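Local coordinates for peptidase M16 domain protein (Alicyclobacillus acidocaldarius subsp. acidocaldarius DSM 446, PDB 4XEA), which is a putative M16-family metallopeptidase that binds a metal ion and probably hydrolyses peptide bonds using the inverted zinc-peptidase motif of its family, at residues A[66-69]-A[74-77]; A[33-38]-A[115-120]; A[62-67]-A[86-91]; A[97-102]-A[106-111]. One frame throughout, in Å; residues are numbered along the deposited sequence.

Contact 1: residues A[66-69]-A[74-77]. With NA (sodium ion), chain B.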
loop_
_atom_site.group_PDB
_atom_site.type_symbol
_atom_site.label_atom_id
_atom_site.label_comp_id
_atom_site.label_asym_id
_atom_site.label_seq_id
_atom_site.Cartn_x
_atom_site.Cartn_y
_atom_site.Cartn_z
ATOM N N LYS A 66 1.858 25.620 2.054
ATOM C CA LYS A 66 2.733 26.721 2.444
ATOM C C LYS A 66 3.378 26.507 3.807
ATOM O O LYS A 66 4.303 27.233 4.187
ATOM C CB LYS A 66 1.946 28.039 2.388
ATOM C CG LYS A 66 1.723 28.592 0.935
ATOM C CD LYS A 66 2.941 28.481 -0.003
ATOM C CE LYS A 66 4.227 29.191 0.493
ATOM N NZ LYS A 66 5.450 28.813 -0.309
HETATM N N MSE A 67 2.920 25.483 4.522
HETATM C CA MSE A 67 3.449 25.192 5.851
HETATM C C MSE A 67 4.929 24.843 5.811
HETATM O O MSE A 67 5.641 25.099 6.787
HETATM C CB MSE A 67 2.689 24.040 6.525
HETATM C CG MSE A 67 2.857 23.983 8.031
HETATM SE SE MSE A 67 2.198 25.669 8.862
HETATM C CE MSE A 67 0.454 25.737 8.002
ATOM N N PHE A 68 5.397 24.280 4.697
ATOM C CA PHE A 68 6.767 23.834 4.595
ATOM C C PHE A 68 7.752 24.966 4.274
ATOM O O PHE A 68 8.944 24.783 4.430
ATOM C CB PHE A 68 6.859 22.699 3.577
ATOM C CG PHE A 68 6.160 21.453 4.034
ATOM C CD1 PHE A 68 6.838 20.504 4.786
ATOM C CD2 PHE A 68 4.817 21.267 3.774
ATOM C CE1 PHE A 68 6.192 19.340 5.245
ATOM C CE2 PHE A 68 4.140 20.113 4.231
ATOM C CZ PHE A 68 4.843 19.138 4.956
ATOM N N GLU A 69 7.249 26.133 3.856
ATOM C CA GLU A 69 8.112 27.306 3.595
ATOM C C GLU A 69 8.828 27.755 4.876
ATOM O O GLU A 69 8.171 27.926 5.915
ATOM C CB GLU A 69 7.273 28.474 3.049
ATOM C CG GLU A 69 8.086 29.727 2.648
ATOM C CD GLU A 69 8.614 29.671 1.217
ATOM O OE1 GLU A 69 7.790 29.672 0.279
ATOM O OE2 GLU A 69 9.849 29.644 1.031
ATOM N N ASP A 74 15.459 24.173 4.940
ATOM C CA ASP A 74 14.814 23.202 4.013
ATOM C C ASP A 74 14.211 22.178 4.963
ATOM O O ASP A 74 14.934 21.349 5.547
ATOM C CB ASP A 74 15.863 22.541 3.074
ATOM C CG ASP A 74 15.286 21.442 2.138
ATOM O OD1 ASP A 74 14.177 20.902 2.335
ATOM O OD2 ASP A 74 16.014 21.092 1.180
ATOM N N VAL A 75 12.889 22.235 5.124
ATOM C CA VAL A 75 12.242 21.447 6.150
ATOM C C VAL A 75 12.405 19.963 5.889
ATOM O O VAL A 75 12.654 19.201 6.821
ATOM C CB VAL A 75 10.770 21.844 6.343
ATOM C CG1 VAL A 75 10.042 20.790 7.159
ATOM C CG2 VAL A 75 10.692 23.225 7.032
ATOM N N PHE A 76 12.312 19.563 4.623
ATOM C CA PHE A 76 12.404 18.142 4.252
ATOM C C PHE A 76 13.798 17.592 4.518
ATOM O O PHE A 76 13.940 16.445 4.967
ATOM C CB PHE A 76 12.030 17.922 2.772
ATOM C CG PHE A 76 10.581 18.169 2.474
ATOM C CD1 PHE A 76 9.631 17.173 2.700
ATOM C CD2 PHE A 76 10.159 19.396 1.973
ATOM C CE1 PHE A 76 8.277 17.396 2.435
ATOM C CE2 PHE A 76 8.818 19.628 1.702
ATOM C CZ PHE A 76 7.868 18.625 1.940
ATOM N N ALA A 77 14.818 18.405 4.240
ATOM C CA ALA A 77 16.200 18.002 4.463
ATOM C C ALA A 77 16.553 17.954 5.948
ATOM O O ALA A 77 17.348 17.125 6.360
ATOM C CB ALA A 77 17.163 18.923 3.715
HETATM NA NA NA B . 5.793 26.592 8.746
HETATM O O HOH W 1 5.594 28.099 6.714
HETATM O O HOH W 2 8.056 27.060 8.734
#
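Phe68 meets Val75 and Phe76 where a type I beta turn, Lys66 to Glu69, leads off the end of helix 59-66 and a short loop returns the chain into helix 75-80. The aromatic part pairs two phenylalanine rings that lie nearly parallel, with planes 11° apart and centroids at 4.8 Å, but they are slid so far that they barely overlap. Phe76 CZ sits over one face of the Phe68 ring near its rim, 3.6 Å from Phe68 CD1. Both rings leave their backbones with CG anti to the carbonyl carbon (chi1 -67° and -68°), and the two side chains cross at about a right angle. Aliphatic packing adds Val75, whose CG1 lies at the edge of the Phe68 ring, while Val75 CG2 comes to 3.5 Å from Phe68 O. Strand 84-90 lies against both rings through Val86.

No hydrogen bond crosses between the two segments; the polar bonds lie within each of them and to the sodium site. Asp74 N-caps helix 75-80 through a weak bond from Ala77 N to OD1. Across the turn, Lys66 NZ forms a salt bridge with Glu69 OE1 at 2.6 Å. Phe115 and Ser118 share the adjoining sodium ion with the turn. Met67 O binds this ion at 2.5 Å. Water 1, another sodium ligand, donates to both Lys66 O and Glu69 O, the latter at 2.7 Å.

Contact 2: residues A[33-38]-A[115-120]. With NA (sodium ion), chain B.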
loop_
_atom_site.group_PDB
_atom_site.type_symbol
_atom_site.label_atom_id
_atom_site.label_comp_id
_atom_site.label_asym_id
_atom_site.label_seq_id
_atom_site.Cartn_x
_atom_site.Cartn_y
_atom_site.Cartn_z
ATOM N N ALA A 33 5.234 9.983 13.929
ATOM C CA ALA A 33 4.728 11.118 14.701
ATOM C C ALA A 33 3.770 11.933 13.821
ATOM O O ALA A 33 4.074 12.182 12.653
ATOM C CB ALA A 33 5.917 11.975 15.131
HETATM N N MSE A 34 2.652 12.402 14.388
HETATM C CA MSE A 34 1.716 13.215 13.622
HETATM C C MSE A 34 1.209 14.380 14.485
HETATM O O MSE A 34 0.825 14.168 15.646
HETATM C CB MSE A 34 0.539 12.354 13.138
HETATM C CG MSE A 34 -0.610 13.137 12.408
HETATM SE SE MSE A 34 -2.004 12.018 11.597
HETATM C CE MSE A 34 -1.044 11.259 10.068
ATOM N N PHE A 35 1.276 15.589 13.909
ATOM C CA PHE A 35 0.781 16.823 14.504
ATOM C C PHE A 35 -0.375 17.305 13.599
ATOM O O PHE A 35 -0.141 17.608 12.432
ATOM C CB PHE A 35 1.947 17.840 14.523
ATOM C CG PHE A 35 1.716 19.091 15.349
ATOM C CD1 PHE A 35 0.800 19.148 16.384
ATOM C CD2 PHE A 35 2.527 20.197 15.129
ATOM C CE1 PHE A 35 0.635 20.323 17.138
ATOM C CE2 PHE A 35 2.384 21.369 15.894
ATOM C CZ PHE A 35 1.427 21.423 16.885
ATOM N N ALA A 36 -1.608 17.316 14.105
ATOM C CA ALA A 36 -2.785 17.621 13.280
ATOM C C ALA A 36 -3.653 18.667 13.869
ATOM O O ALA A 36 -3.693 18.821 15.105
ATOM C CB ALA A 36 -3.603 16.369 13.020
ATOM N N THR A 37 -4.382 19.357 12.983
ATOM C CA THR A 37 -5.311 20.418 13.397
ATOM C C THR A 37 -6.740 20.054 13.025
ATOM O O THR A 37 -6.986 19.477 11.965
ATOM C CB THR A 37 -4.946 21.789 12.787
ATOM O OG1 THR A 37 -5.941 22.760 13.123
ATOM C CG2 THR A 37 -4.838 21.664 11.287
ATOM N N ARG A 38 -7.669 20.376 13.933
ATOM C CA ARG A 38 -9.118 20.267 13.678
ATOM C C ARG A 38 -9.599 21.410 12.751
ATOM O O ARG A 38 -10.343 22.330 13.167
ATOM C CB ARG A 38 -9.874 20.298 14.995
ATOM C CG ARG A 38 -11.315 19.886 14.909
ATOM C CD ARG A 38 -12.031 19.971 16.262
ATOM N NE ARG A 38 -11.526 19.085 17.336
ATOM C CZ ARG A 38 -10.669 19.424 18.307
ATOM N NH1 ARG A 38 -10.098 20.627 18.343
ATOM N NH2 ARG A 38 -10.352 18.520 19.242
ATOM N N PHE A 115 7.999 23.832 12.542
ATOM C CA PHE A 115 7.560 24.235 11.189
ATOM C C PHE A 115 6.026 24.363 11.053
ATOM O O PHE A 115 5.527 25.059 10.169
ATOM C CB PHE A 115 8.209 23.361 10.087
ATOM C CG PHE A 115 7.338 22.237 9.536
ATOM C CD1 PHE A 115 6.431 22.475 8.516
ATOM C CD2 PHE A 115 7.497 20.924 9.985
ATOM C CE1 PHE A 115 5.654 21.425 7.970
ATOM C CE2 PHE A 115 6.738 19.886 9.467
ATOM C CZ PHE A 115 5.807 20.133 8.455
ATOM N N VAL A 116 5.284 23.718 11.935
ATOM C CA VAL A 116 3.830 23.838 11.927
ATOM C C VAL A 116 3.375 25.071 12.740
ATOM O O VAL A 116 2.312 25.633 12.448
ATOM C CB VAL A 116 3.203 22.537 12.436
ATOM C CG1 VAL A 116 1.671 22.631 12.529
ATOM C CG2 VAL A 116 3.626 21.347 11.486
ATOM N N GLN A 117 4.182 25.498 13.724
ATOM C CA GLN A 117 3.825 26.631 14.609
ATOM C C GLN A 117 4.315 28.000 14.136
ATOM O O GLN A 117 4.136 28.997 14.840
ATOM C CB GLN A 117 4.263 26.346 16.061
ATOM C CG GLN A 117 3.386 25.283 16.703
ATOM C CD GLN A 117 3.772 24.883 18.099
ATOM O OE1 GLN A 117 4.985 24.839 18.505
ATOM N NE2 GLN A 117 2.742 24.563 18.874
ATOM N N SER A 118 4.942 28.064 12.958
ATOM C CA SER A 118 5.197 29.353 12.290
ATOM C C SER A 118 4.815 29.243 10.841
ATOM O O SER A 118 4.972 28.185 10.233
ATOM C CB SER A 118 6.676 29.764 12.371
ATOM O OG SER A 118 7.119 29.781 13.700
ATOM N N ILE A 119 4.331 30.329 10.258
ATOM C CA ILE A 119 4.021 30.305 8.823
ATOM C C ILE A 119 4.726 31.465 8.199
ATOM O O ILE A 119 4.867 32.507 8.840
ATOM C CB ILE A 119 2.527 30.414 8.515
ATOM C CG1 ILE A 119 2.298 29.984 7.064
ATOM C CG2 ILE A 119 2.017 31.829 8.787
ATOM C CD1 ILE A 119 0.889 29.726 6.672
ATOM N N HIS A 120 5.171 31.291 6.955
ATOM C CA HIS A 120 5.949 32.315 6.272
ATOM C C HIS A 120 5.323 32.624 4.913
ATOM O O HIS A 120 5.688 32.053 3.892
ATOM C CB HIS A 120 7.434 31.891 6.179
ATOM C CG HIS A 120 8.079 31.667 7.520
ATOM N ND1 HIS A 120 8.721 32.671 8.221
ATOM C CD2 HIS A 120 8.154 30.559 8.299
ATOM C CE1 HIS A 120 9.173 32.185 9.366
ATOM N NE2 HIS A 120 8.828 30.909 9.446
HETATM NA NA NA B . 5.793 26.592 8.746
HETATM O O HOH W 1 5.594 28.099 6.714
HETATM O O HOH W 2 8.056 27.060 8.734
#
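Phe35 of the sheet strand 31-37 projects its ring onto Val116 and Gln117, at the point where helix 105-116 gives way to loop. Its CD2 lies 3.6 Å from Val116 CB, and CE2 is 3.7 Å from Val116 CG1, the two side chains sliding past each other in opposite directions. Phe35 CG stands anti to the backbone N (chi1 -168°), which carries the ring across to the helix. Gln117 arrives at the ring edge: NE2 is 3.9 Å from Phe35 CZ, near the ring plane, with the amide turned 80° from that plane.

Further out, Gln215 and Lys218 both bond Gln117 OE1 and hold the amide in its orientation. Met194 and Leu196 of strand 194-200 also pack on Phe35. Within the helix end, Val116 CG2 rests over the centre of the Phe115 ring. Beyond it the backbone turns its carbonyls to the sodium ion, bound by Phe115 O at 2.1 Å and Ser118 O at 2.3 Å; Met67 O and two waters are further ligands.

No hydrogen bond links the two segments, so strand and helix end are joined here by apolar packing, while carbonyl groups at the helix end and in the loop after it are turned to a cation that probably offsets their partial negative charge.

Contact 3: residues A[62-67]-A[86-91]. With NA (sodium ion), chain B; NI (nickel (II) ion), chain C.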
loop_
_atom_site.group_PDB
_atom_site.type_symbol
_atom_site.label_atom_id
_atom_site.label_comp_id
_atom_site.label_asym_id
_atom_site.label_seq_id
_atom_site.Cartn_x
_atom_site.Cartn_y
_atom_site.Cartn_z
ATOM N N PHE A 62 -4.296 25.047 0.916
ATOM C CA PHE A 62 -3.310 26.113 0.627
ATOM C C PHE A 62 -2.298 26.240 1.793
ATOM O O PHE A 62 -1.068 26.269 1.590
ATOM C CB PHE A 62 -4.064 27.426 0.391
ATOM C CG PHE A 62 -3.325 28.433 -0.453
ATOM C CD1 PHE A 62 -2.127 28.969 -0.032
ATOM C CD2 PHE A 62 -3.878 28.900 -1.638
ATOM C CE1 PHE A 62 -1.460 29.922 -0.811
ATOM C CE2 PHE A 62 -3.219 29.844 -2.412
ATOM C CZ PHE A 62 -2.018 30.350 -2.001
ATOM N N LEU A 63 -2.806 26.291 3.017
ATOM C CA LEU A 63 -1.935 26.355 4.206
ATOM C C LEU A 63 -1.022 25.116 4.281
ATOM O O LEU A 63 0.165 25.234 4.596
ATOM C CB LEU A 63 -2.747 26.494 5.495
ATOM C CG LEU A 63 -3.496 27.812 5.707
ATOM C CD1 LEU A 63 -4.311 27.705 6.982
ATOM C CD2 LEU A 63 -2.473 29.021 5.776
ATOM N N GLU A 64 -1.561 23.949 3.917
ATOM C CA GLU A 64 -0.752 22.727 3.907
ATOM C C GLU A 64 0.424 22.877 2.991
ATOM O O GLU A 64 1.541 22.494 3.349
ATOM C CB GLU A 64 -1.594 21.497 3.519
ATOM C CG GLU A 64 -0.794 20.177 3.490
ATOM C CD GLU A 64 -1.160 19.319 2.280
ATOM O OE1 GLU A 64 -2.348 19.011 2.094
ATOM O OE2 GLU A 64 -0.273 19.005 1.486
ATOM N N HIS A 65 0.192 23.414 1.797
ATOM C CA HIS A 65 1.259 23.588 0.859
ATOM C C HIS A 65 2.318 24.559 1.402
ATOM O O HIS A 65 3.512 24.358 1.202
ATOM C CB HIS A 65 0.729 24.143 -0.464
ATOM C CG HIS A 65 0.393 23.094 -1.461
ATOM N ND1 HIS A 65 1.030 23.002 -2.680
ATOM C CD2 HIS A 65 -0.496 22.074 -1.416
ATOM C CE1 HIS A 65 0.533 21.976 -3.351
ATOM N NE2 HIS A 65 -0.394 21.402 -2.609
ATOM N N LYS A 66 1.858 25.620 2.054
ATOM C CA LYS A 66 2.733 26.721 2.444
ATOM C C LYS A 66 3.378 26.507 3.807
ATOM O O LYS A 66 4.303 27.233 4.187
ATOM C CB LYS A 66 1.946 28.039 2.388
ATOM C CG LYS A 66 1.723 28.592 0.935
ATOM C CD LYS A 66 2.941 28.481 -0.003
ATOM C CE LYS A 66 4.227 29.191 0.493
ATOM N NZ LYS A 66 5.450 28.813 -0.309
HETATM N N MSE A 67 2.920 25.483 4.522
HETATM C CA MSE A 67 3.449 25.192 5.851
HETATM C C MSE A 67 4.929 24.843 5.811
HETATM O O MSE A 67 5.641 25.099 6.787
HETATM C CB MSE A 67 2.689 24.040 6.525
HETATM C CG MSE A 67 2.857 23.983 8.031
HETATM SE SE MSE A 67 2.198 25.669 8.862
HETATM C CE MSE A 67 0.454 25.737 8.002
ATOM N N VAL A 86 9.231 13.503 6.143
ATOM C CA VAL A 86 8.050 14.248 6.572
ATOM C C VAL A 86 7.106 14.384 5.378
ATOM O O VAL A 86 7.545 14.427 4.228
ATOM C CB VAL A 86 8.427 15.650 7.126
ATOM C CG1 VAL A 86 9.002 16.528 6.039
ATOM C CG2 VAL A 86 7.211 16.351 7.776
ATOM N N ASP A 87 5.797 14.405 5.655
ATOM C CA ASP A 87 4.812 14.633 4.606
ATOM C C ASP A 87 3.592 15.256 5.277
ATOM O O ASP A 87 3.618 15.540 6.489
ATOM C CB ASP A 87 4.531 13.314 3.883
ATOM C CG ASP A 87 3.999 13.504 2.447
ATOM O OD1 ASP A 87 3.669 14.639 2.019
ATOM O OD2 ASP A 87 3.903 12.483 1.755
ATOM N N ALA A 88 2.563 15.547 4.496
ATOM C CA ALA A 88 1.336 16.101 5.057
ATOM C C ALA A 88 0.162 15.732 4.145
ATOM O O ALA A 88 0.371 15.315 3.030
ATOM C CB ALA A 88 1.466 17.585 5.202
ATOM N N TYR A 89 -1.053 15.895 4.646
ATOM C CA TYR A 89 -2.248 15.854 3.837
ATOM C C TYR A 89 -3.325 16.763 4.451
ATOM O O TYR A 89 -3.278 17.110 5.633
ATOM C CB TYR A 89 -2.757 14.385 3.610
ATOM C CG TYR A 89 -3.307 13.717 4.880
ATOM C CD1 TYR A 89 -4.580 14.021 5.347
ATOM C CD2 TYR A 89 -2.534 12.818 5.623
ATOM C CE1 TYR A 89 -5.094 13.434 6.517
ATOM C CE2 TYR A 89 -3.029 12.231 6.781
ATOM C CZ TYR A 89 -4.319 12.546 7.225
ATOM O OH TYR A 89 -4.821 11.982 8.363
ATOM N N THR A 90 -4.276 17.156 3.607
ATOM C CA THR A 90 -5.508 17.818 4.033
ATOM C C THR A 90 -6.670 16.916 3.678
ATOM O O THR A 90 -6.708 16.325 2.564
ATOM C CB THR A 90 -5.679 19.110 3.265
ATOM O OG1 THR A 90 -4.472 19.870 3.377
ATOM C CG2 THR A 90 -6.861 19.914 3.797
ATOM N N THR A 91 -7.591 16.761 4.620
ATOM C CA THR A 91 -8.840 16.037 4.346
ATOM C C THR A 91 -10.034 16.926 4.719
ATOM O O THR A 91 -9.888 18.150 4.887
ATOM C CB THR A 91 -8.908 14.599 4.936
ATOM O OG1 THR A 91 -10.093 13.953 4.412
ATOM C CG2 THR A 91 -8.975 14.574 6.465
HETATM NA NA NA B . 5.793 26.592 8.746
HETATM NI NI NI C . -1.806 19.715 -2.776
HETATM O O HOH W 1 5.594 28.099 6.714
HETATM O O HOH W 2 8.056 27.060 8.734
HETATM O O HOH W 3 0.046 18.192 -3.229
#
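Glu64 reaches from helix 59-66 to Thr90 on the edge strand 84-90 and carries the tight part of this contact. Thr90 OG1 donates to Glu64 OE1 at 2.6 Å, on the anti lone pair, away from the other carboxylate oxygen. Thr90 N lies at 3.1 Å from the same OE1, but its angle is too poor for a hydrogen bond. With Glu64 CG anti to its own backbone N (chi1 180°) and the chain bent at chi2, the carboxylate is brought alongside the strand, and CG settles 3.8 Å from Ala88 CB. The side chains of Ala88 and Thr90, two residues apart, both start toward the helix.

Helix and strand run antiparallel, the axes of segments 62-66 and 86-90 being 8.4 Å apart at 171°. His61, Glu64 and His65 fit the HxxEH sequence of the M16 family, the inverted form of the zinc-peptidase HExxH motif. His65 NE2 binds the nickel ion at 2.2 Å. Glu129 accepts from His65 ND1, fixing the imidazole. His61 NE2 also binds the metal, and Glu136 belongs to the same site. Nickel probably occupies the place that zinc takes in relatives. Glu64 OE2 remains 4.6 Å from the nickel ion, and water 3 coordinates that metal at 2.4 Å.

The contact is looser along the other face of the strand. Tyr89 and Asp87 begin their side chains away from the helix. Tyr89 OH pairs with His94, and the exposed Asp87 turns back on its own strand, OD1 accepting from Ala88 N from above the carboxylate plane.

Contact 4: residues A[97-102]-A[106-111]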
loop_
_atom_site.group_PDB
_atom_site.type_symbol
_atom_site.label_atom_id
_atom_site.label_comp_id
_atom_site.label_asym_id
_atom_site.label_seq_id
_atom_site.Cartn_x
_atom_site.Cartn_y
_atom_site.Cartn_z
ATOM N N TYR A 97 0.322 16.742 9.607
ATOM C CA TYR A 97 1.762 16.795 9.346
ATOM C C TYR A 97 2.441 15.647 10.098
ATOM O O TYR A 97 2.198 15.437 11.301
ATOM C CB TYR A 97 2.327 18.160 9.781
ATOM C CG TYR A 97 1.575 19.322 9.136
ATOM C CD1 TYR A 97 1.994 19.838 7.916
ATOM C CD2 TYR A 97 0.391 19.829 9.694
ATOM C CE1 TYR A 97 1.310 20.830 7.279
ATOM C CE2 TYR A 97 -0.318 20.866 9.055
ATOM C CZ TYR A 97 0.147 21.352 7.846
ATOM O OH TYR A 97 -0.516 22.360 7.190
ATOM N N TYR A 98 3.280 14.861 9.403
ATOM C CA TYR A 98 3.792 13.650 10.040
ATOM C C TYR A 98 5.157 13.259 9.520
ATOM O O TYR A 98 5.496 13.600 8.388
ATOM C CB TYR A 98 2.797 12.517 9.850
ATOM C CG TYR A 98 2.494 12.143 8.402
ATOM C CD1 TYR A 98 3.156 11.092 7.795
ATOM C CD2 TYR A 98 1.529 12.834 7.655
ATOM C CE1 TYR A 98 2.890 10.729 6.468
ATOM C CE2 TYR A 98 1.236 12.465 6.328
ATOM C CZ TYR A 98 1.919 11.415 5.755
ATOM O OH TYR A 98 1.683 11.070 4.453
ATOM N N PHE A 99 5.953 12.603 10.376
ATOM C CA PHE A 99 7.206 12.046 9.960
ATOM C C PHE A 99 7.299 10.613 10.419
ATOM O O PHE A 99 6.590 10.165 11.321
ATOM C CB PHE A 99 8.421 12.886 10.474
ATOM C CG PHE A 99 8.707 12.764 11.956
ATOM C CD1 PHE A 99 9.380 11.666 12.466
ATOM C CD2 PHE A 99 8.351 13.792 12.831
ATOM C CE1 PHE A 99 9.660 11.564 13.826
ATOM C CE2 PHE A 99 8.634 13.699 14.196
ATOM C CZ PHE A 99 9.281 12.586 14.695
ATOM N N SER A 100 8.192 9.884 9.786
ATOM C CA SER A 100 8.675 8.644 10.343
ATOM C C SER A 100 10.207 8.591 10.230
ATOM O O SER A 100 10.793 9.127 9.294
ATOM C CB SER A 100 8.018 7.485 9.647
ATOM O OG SER A 100 8.524 7.383 8.351
ATOM N N GLY A 101 10.842 7.978 11.222
ATOM C CA GLY A 101 12.303 7.893 11.269
ATOM C C GLY A 101 12.821 6.891 12.275
ATOM O O GLY A 101 12.044 6.196 12.929
ATOM N N THR A 102 14.147 6.834 12.407
ATOM C CA THR A 102 14.806 5.764 13.149
ATOM C C THR A 102 15.786 6.221 14.256
ATOM O O THR A 102 16.440 5.389 14.898
ATOM C CB THR A 102 15.566 4.864 12.172
ATOM O OG1 THR A 102 16.495 5.649 11.424
ATOM C CG2 THR A 102 14.596 4.228 11.202
ATOM N N ALA A 106 14.300 13.304 19.156
ATOM C CA ALA A 106 14.229 14.625 19.821
ATOM C C ALA A 106 14.282 15.756 18.802
ATOM O O ALA A 106 13.453 16.676 18.837
ATOM C CB ALA A 106 15.356 14.807 20.888
ATOM N N LYS A 107 15.219 15.660 17.864
ATOM C CA LYS A 107 15.375 16.680 16.824
ATOM C C LYS A 107 14.152 16.758 15.919
ATOM O O LYS A 107 13.683 17.859 15.612
ATOM C CB LYS A 107 16.636 16.427 15.990
ATOM C CG LYS A 107 16.936 17.516 14.956
ATOM C CD LYS A 107 18.424 17.602 14.642
ATOM C CE LYS A 107 19.147 18.472 15.681
ATOM N NZ LYS A 107 20.603 18.467 15.513
ATOM N N HIS A 108 13.616 15.602 15.527
ATOM C CA HIS A 108 12.539 15.555 14.568
ATOM C C HIS A 108 11.243 16.108 15.180
ATOM O O HIS A 108 10.527 16.862 14.537
ATOM C CB HIS A 108 12.301 14.133 14.049
ATOM C CG HIS A 108 13.470 13.556 13.308
ATOM N ND1 HIS A 108 14.078 14.209 12.258
ATOM C CD2 HIS A 108 14.140 12.391 13.467
ATOM C CE1 HIS A 108 15.086 13.480 11.813
ATOM N NE2 HIS A 108 15.149 12.373 12.532
ATOM N N VAL A 109 10.952 15.729 16.417
ATOM C CA VAL A 109 9.785 16.277 17.097
ATOM C C VAL A 109 9.848 17.798 17.208
ATOM O O VAL A 109 8.841 18.481 17.018
ATOM C CB VAL A 109 9.579 15.660 18.487
ATOM C CG1 VAL A 109 8.377 16.368 19.200
ATOM C CG2 VAL A 109 9.312 14.172 18.335
ATOM N N GLY A 110 11.028 18.305 17.548
ATOM C CA GLY A 110 11.315 19.748 17.579
ATOM C C GLY A 110 11.079 20.413 16.222
ATOM O O GLY A 110 10.445 21.462 16.140
ATOM N N THR A 111 11.561 19.795 15.154
ATOM C CA THR A 111 11.367 20.328 13.810
ATOM C C THR A 111 9.875 20.310 13.422
ATOM O O THR A 111 9.361 21.250 12.794
ATOM C CB THR A 111 12.177 19.504 12.801
ATOM O OG1 THR A 111 13.558 19.412 13.231
ATOM C CG2 THR A 111 12.071 20.119 11.400
#
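A strand-turn-helix unit brings Phe99 of strand 95-101 down onto His108 and Val109 of helix 105-116, which follows it in the chain and packs on the same sheet. The main interaction is a CH-pi contact: His108 CB lies over one face of the phenyl ring, 3.7 Å from the Phe99 ring centroid and 20° off the ring normal. The nearest ring atom is Phe99 CZ, 3.5 Å from His108 CB. The imidazole itself stands obliquely to the phenyl ring, planes at 50°, and makes no stack. Phe99 CG sits between backbone N and carbonyl carbon (chi1 73°), a setting that drops the ring toward the helix. Val109 CG2 closes on the ring edge in its plane, 4.0 Å from Phe99 CZ.

Around this pair, Leu112 and Ala33 also touch Phe99, while His108 NE2 is hydrogen-bonded to His82 O. Ser100 and Thr102 pack against Met362 of the second subunit. Within the helix, Thr111 OG1 donates to Lys107 O at 2.8 Å, a carbonyl that also receives Thr111 N.

His108 thus plays two parts: its methylene serves the apolar interface with the sheet, and its NE2 is satisfied by the loop carbonyl of His82, so a polar side chain is accommodated in a buried position.

In the fold
Contacts 2, 3 and 4 place two helices against neighbouring strands of one sheet, in the order 31-37, 95-101, 84-90. Contact 1 lies in the connection between helix 59-66 and strand 84-90, with its centre about 10 Å from that of contact 3 and 11 Å from that of contact 2. The sodium ion links these three: Met67 O comes from the segments of contacts 1 and 3, and the other two carbonyls from 115-120. Tyr97 is a common neighbour, touching Met67, Ala88 and Val116. The nickel site belongs to contact 3; the Phe68 side chain of contact 1 is about 9 Å from that ion. Contact 4 shares helix 105-116 with contact 2, centres about 12 Å apart, and its centre lies about 16 Å from that of contact 3.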